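Local coordinates for protein methyl transferase from Methanosarcina acetivorans (Methanosarcina acetivorans, PDB 6MRO) that probably acts as an S-adenosylmethionine-dependent methyltransferase and binds S-adenosyl-L-homocysteine and calcium ions, at residues Ile39-Gly44 with Arg65-Ala70; Arg43-Ile48 with Lys71-Glu76. The protein carries 1 engineered substitution. All coordinates share one frame; numbering follows the deposited sequence.

Contact 1 (Ile39-Gly44 with Arg65-Ala70). Engineered in segment 65-70: Arg65 (natural residue Asp). With SAH (S-adenosyl-L-homocysteine), chain B.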
# COMPACT_ATOMS: atom_id res chain seq x y z
N ILE A 39 1.39 -3.14 -3.11
CA ILE A 39 0.21 -4.01 -3.15
C ILE A 39 -1.04 -3.13 -3.24
O ILE A 39 -1.20 -2.17 -2.48
CB ILE A 39 0.16 -4.96 -1.94
CG1 ILE A 39 0.30 -4.22 -0.61
CG2 ILE A 39 1.27 -6.01 -2.03
CD1 ILE A 39 0.13 -5.17 0.62
N GLY A 40 -1.91 -3.44 -4.21
CA GLY A 40 -3.05 -2.57 -4.48
C GLY A 40 -2.58 -1.22 -4.99
O GLY A 40 -2.99 -0.18 -4.47
N CYS A 41 -1.73 -1.24 -6.02
CA CYS A 41 -1.00 -0.05 -6.42
C CYS A 41 -1.85 0.99 -7.16
O CYS A 41 -1.36 2.10 -7.38
CB CYS A 41 0.19 -0.44 -7.30
SG CYS A 41 -0.33 -1.23 -8.87
N GLY A 42 -3.06 0.65 -7.57
CA GLY A 42 -3.86 1.64 -8.27
C GLY A 42 -3.18 2.14 -9.52
O GLY A 42 -2.52 1.39 -10.24
N ARG A 43 -3.33 3.45 -9.80
CA ARG A 43 -2.78 4.06 -11.00
C ARG A 43 -1.32 4.47 -10.86
O ARG A 43 -0.83 5.27 -11.67
CB ARG A 43 -3.65 5.26 -11.41
CG ARG A 43 -4.89 4.82 -12.13
CD ARG A 43 -5.87 5.95 -12.40
NE ARG A 43 -6.88 5.51 -13.36
CZ ARG A 43 -8.17 5.82 -13.29
NH1 ARG A 43 -9.01 5.39 -14.22
NH2 ARG A 43 -8.63 6.50 -12.23
N GLY A 44 -0.62 3.96 -9.83
CA GLY A 44 0.83 3.83 -9.87
C GLY A 44 1.68 4.98 -9.38
O GLY A 44 2.90 4.93 -9.56
N ARG A 65 -8.01 -1.66 -15.42
CA ARG A 65 -7.99 -0.25 -15.81
C ARG A 65 -6.91 0.51 -15.05
O ARG A 65 -6.17 1.31 -15.64
CB ARG A 65 -9.37 0.37 -15.59
CG ARG A 65 -9.40 1.90 -15.65
CD ARG A 65 -9.14 2.40 -17.04
NE ARG A 65 -9.37 3.84 -17.16
CZ ARG A 65 -10.54 4.38 -17.50
NH1 ARG A 65 -11.59 3.61 -17.72
NH2 ARG A 65 -10.66 5.70 -17.60
N ALA A 66 -6.80 0.29 -13.74
CA ALA A 66 -5.77 0.97 -12.98
C ALA A 66 -4.38 0.55 -13.45
O ALA A 66 -3.50 1.40 -13.66
CB ALA A 66 -5.96 0.69 -11.48
N ILE A 67 -4.17 -0.76 -13.61
CA ILE A 67 -2.88 -1.25 -14.09
C ILE A 67 -2.56 -0.68 -15.48
O ILE A 67 -1.43 -0.25 -15.74
CB ILE A 67 -2.86 -2.79 -14.07
CG1 ILE A 67 -2.83 -3.31 -12.61
CG2 ILE A 67 -1.66 -3.35 -14.89
CD1 ILE A 67 -1.67 -2.80 -11.76
N SER A 68 -3.56 -0.65 -16.37
CA SER A 68 -3.33 -0.10 -17.71
C SER A 68 -2.95 1.38 -17.63
O SER A 68 -2.03 1.82 -18.33
CB SER A 68 -4.58 -0.28 -18.57
OG SER A 68 -4.81 -1.65 -18.83
N ASP A 69 -3.65 2.15 -16.80
CA ASP A 69 -3.31 3.56 -16.62
C ASP A 69 -1.96 3.72 -15.94
O ASP A 69 -1.21 4.65 -16.27
CB ASP A 69 -4.40 4.27 -15.82
CG ASP A 69 -5.69 4.44 -16.61
OD1 ASP A 69 -5.65 4.37 -17.85
OD2 ASP A 69 -6.75 4.61 -15.98
N ALA A 70 -1.63 2.84 -14.99
CA ALA A 70 -0.33 2.90 -14.32
C ALA A 70 0.80 2.66 -15.31
O ALA A 70 1.81 3.38 -15.30
CB ALA A 70 -0.26 1.86 -13.19
N SAH B . -2.54 2.38 -3.67
CA SAH B . -3.35 3.16 -4.63
CB SAH B . -4.78 2.64 -4.66
CG SAH B . -5.43 2.53 -3.28
SD SAH B . -7.18 2.10 -3.34
C SAH B . -3.36 4.64 -4.29
O SAH B . -2.85 5.06 -3.24
OXT SAH B . -3.89 5.45 -5.08
C5' SAH B . -6.99 0.32 -3.00
C4' SAH B . -6.56 -0.48 -4.23
O4' SAH B . -6.44 -1.85 -3.87
C3' SAH B . -7.51 -0.40 -5.42
O3' SAH B . -6.75 0.02 -6.55
C2' SAH B . -8.04 -1.82 -5.55
O2' SAH B . -8.32 -2.23 -6.88
C1' SAH B . -6.92 -2.64 -4.94
N9 SAH B . -7.32 -3.94 -4.38
C8 SAH B . -8.38 -4.23 -3.55
N7 SAH B . -8.33 -5.53 -3.24
C5 SAH B . -7.25 -6.08 -3.84
C6 SAH B . -6.72 -7.37 -3.87
N6 SAH B . -7.32 -8.36 -3.21
N1 SAH B . -5.59 -7.61 -4.59
C2 SAH B . -4.96 -6.59 -5.28
N3 SAH B . -5.48 -5.31 -5.27
C4 SAH B . -6.60 -5.08 -4.54
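Arg43 and Asp69 carry the polar side of this contact. They lie alongside each other and point the same way, guanidinium and carboxylate planes only 28° apart. Arg43 presents its NE edge, so that two nitrogens grip one oxygen: Arg43 NE stands 2.8 Å and Arg43 NH1 3.0 Å from Asp69 OD2. The NE bond, bent to 145° at the hydrogen, comes to the anti side of that oxygen. A third donor, NE of the engineered Arg65, reaches the syn side of Asp69 OD2 from one helical turn earlier. Arg65 NE thereby comes within 3.3 Å of Arg43 NH1, two donors that are not bonded to each other; the shared carboxylate probably offsets their like charge. Arg43 NH2 turns elsewhere, to a salt bridge with Asp14 and the backbone oxygen of Gly9.

The segment 39-44 is the glycine-rich turn after the first strand of a Rossmann-like methyltransferase fold, and it cradles the cofactor product. S-adenosyl-L-homocysteine donates a hydrogen bond from its amino N to Gly40 O, 2.7 Å away. A CB on Gly40 or Gly42 would collide with the ligand, and Asp61, itself a ligand-binding residue, accepts a hydrogen bond from Gly42 N. Cys41 to Gly44 form a type II' turn.

Van der Waals packing lays the turn on helix 64-76. Ala66 CB lies against the Gly42 carbonyl, while Ala70 CB stands 3.7 Å from Gly42 O and also meets the carbonyl carbon of Arg43. At Gly44 a CB would run into that of Ala70. In an apolar contact Cys41 SG touches Ile67 CD1 at 3.6 Å; SG sits between its backbone N and carbonyl carbon (chi1 63°), and Phe83 of strand 82-85 packs on both residues.

Contact 2 (Arg43-Ile48 with Lys71-Glu76)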
# COMPACT_ATOMS: atom_id res chain seq x y z
N ARG A 43 -3.33 3.45 -9.80
CA ARG A 43 -2.78 4.06 -11.00
C ARG A 43 -1.32 4.47 -10.86
O ARG A 43 -0.83 5.27 -11.67
CB ARG A 43 -3.65 5.26 -11.41
CG ARG A 43 -4.89 4.82 -12.13
CD ARG A 43 -5.87 5.95 -12.40
NE ARG A 43 -6.88 5.51 -13.36
CZ ARG A 43 -8.17 5.82 -13.29
NH1 ARG A 43 -9.01 5.39 -14.22
NH2 ARG A 43 -8.63 6.50 -12.23
N GLY A 44 -0.62 3.96 -9.83
CA GLY A 44 0.83 3.83 -9.87
C GLY A 44 1.68 4.98 -9.38
O GLY A 44 2.90 4.93 -9.56
N GLU A 45 1.10 6.00 -8.73
CA GLU A 45 1.90 7.16 -8.31
C GLU A 45 3.00 6.76 -7.31
O GLU A 45 4.17 7.11 -7.49
CB GLU A 45 1.02 8.25 -7.71
CG GLU A 45 0.11 8.89 -8.72
CD GLU A 45 0.85 9.81 -9.68
OE1 GLU A 45 0.27 10.10 -10.75
OE2 GLU A 45 1.98 10.25 -9.38
N ASN A 46 2.65 6.00 -6.27
CA ASN A 46 3.67 5.64 -5.29
C ASN A 46 4.70 4.70 -5.90
O ASN A 46 5.90 4.80 -5.59
CB ASN A 46 3.03 4.98 -4.07
CG ASN A 46 2.21 5.96 -3.25
OD1 ASN A 46 2.61 7.10 -3.07
ND2 ASN A 46 1.09 5.49 -2.70
N ALA A 47 4.26 3.79 -6.76
CA ALA A 47 5.18 2.82 -7.36
C ALA A 47 6.18 3.52 -8.25
O ALA A 47 7.38 3.22 -8.21
CB ALA A 47 4.38 1.78 -8.16
N ILE A 48 5.72 4.49 -9.04
CA ILE A 48 6.62 5.25 -9.91
C ILE A 48 7.61 6.05 -9.06
O ILE A 48 8.79 6.15 -9.39
CB ILE A 48 5.81 6.14 -10.86
CG1 ILE A 48 5.08 5.27 -11.90
CG2 ILE A 48 6.71 7.16 -11.55
CD1 ILE A 48 4.03 6.01 -12.72
N LYS A 71 0.64 1.66 -16.17
CA LYS A 71 1.65 1.35 -17.19
C LYS A 71 1.88 2.55 -18.10
O LYS A 71 3.03 2.92 -18.37
CB LYS A 71 1.21 0.14 -18.00
CG LYS A 71 1.27 -1.19 -17.29
CD LYS A 71 0.76 -2.29 -18.21
CE LYS A 71 1.07 -3.68 -17.66
NZ LYS A 71 0.33 -4.72 -18.43
N ALA A 72 0.80 3.16 -18.60
CA ALA A 72 0.94 4.31 -19.50
C ALA A 72 1.64 5.47 -18.81
O ALA A 72 2.42 6.20 -19.45
CB ALA A 72 -0.44 4.74 -20.00
N LYS A 73 1.37 5.67 -17.53
CA LYS A 73 2.03 6.73 -16.77
C LYS A 73 3.53 6.48 -16.68
O LYS A 73 4.34 7.40 -16.91
CB LYS A 73 1.41 6.79 -15.37
CG LYS A 73 1.46 8.12 -14.65
CD LYS A 73 0.80 7.98 -13.26
CE LYS A 73 -0.73 8.03 -13.35
NZ LYS A 73 -1.38 8.16 -12.01
N ALA A 74 3.92 5.25 -16.34
CA ALA A 74 5.33 4.90 -16.28
C ALA A 74 6.00 5.09 -17.64
O ALA A 74 7.13 5.59 -17.72
CB ALA A 74 5.49 3.45 -15.81
N ILE A 75 5.32 4.71 -18.72
CA ILE A 75 5.87 4.90 -20.06
C ILE A 75 6.04 6.39 -20.35
O ILE A 75 7.09 6.84 -20.82
CB ILE A 75 4.98 4.21 -21.11
CG1 ILE A 75 5.14 2.69 -21.02
CG2 ILE A 75 5.30 4.72 -22.52
CD1 ILE A 75 3.94 1.92 -21.51
N GLU A 76 5.01 7.18 -20.03
CA GLU A 76 5.08 8.62 -20.24
C GLU A 76 6.23 9.24 -19.46
O GLU A 76 6.93 10.12 -19.97
CB GLU A 76 3.75 9.28 -19.83
CG GLU A 76 3.54 10.64 -20.44
CD GLU A 76 3.55 10.61 -21.97
OE1 GLU A 76 4.60 10.95 -22.56
OE2 GLU A 76 2.52 10.27 -22.57
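Lys73 reaches from helix 64-76 across to the start of helix 45-51, meeting Ile48 first and, at its tip, Glu45 and the carbonyl of Arg43. Its CB and CG both lie against Ile48 CD1, each 3.8 Å away, and the two side chains cross at about a right angle. Ile48 CD1 also touches the next residue of the helix, 3.7 Å from Ala74 N. Further out, Lys73 CD comes within 3.3 Å of Glu45 OE1. The bend about CG-CD (chi3 -80°) then turns Lys73 CE towards Arg43 O, 3.2 Å away. At the tip Lys73 NZ has two acceptors. It forms a salt bridge with Glu45 OE1, Lys73 NZ lying 2.8 Å from it. Lys73 NZ also donates a hydrogen bond to Arg43 O at 3.0 Å. The ammonium lies above the carbonyl plane, 47° out of it, and meets the carboxylate oxygen on its anti side. Glu45 holds a second cation, its OE2 pairing with Arg77 just beyond helix 64-76. A methionine in place of Lys73 would probably leave Glu45 OE1 and the Arg43 carbonyl without their shared ammonium. Helix 45-51 thus has a lysine bonded at its first turn, next to Gly44 at the N-cap, where the glycine-rich loop of a Rossmann-like methyltransferase domain turns into its first helix after the first strand.

The two contacts touch, their centres about 8 Å apart. Both start from the loop and helix that follow strand 35-39 and end on helix 64-76, contact 2 one step further on in each. Arg43 and Gly44 belong to both. Strand 56-61, which lies between the paired helices in sequence, is the neighbour of strand 35-39 in the parallel part of the sheet, so both contacts join consecutive strand-helix units of the methyltransferase domain. Contact 1 holds the ligand-binding loop on the helix; contact 2 continues along that helix, farther from the centre of the chain, to the start of helix 45-51. Arg43 faces both parts of helix 64-76, its carbonyl lying at the join.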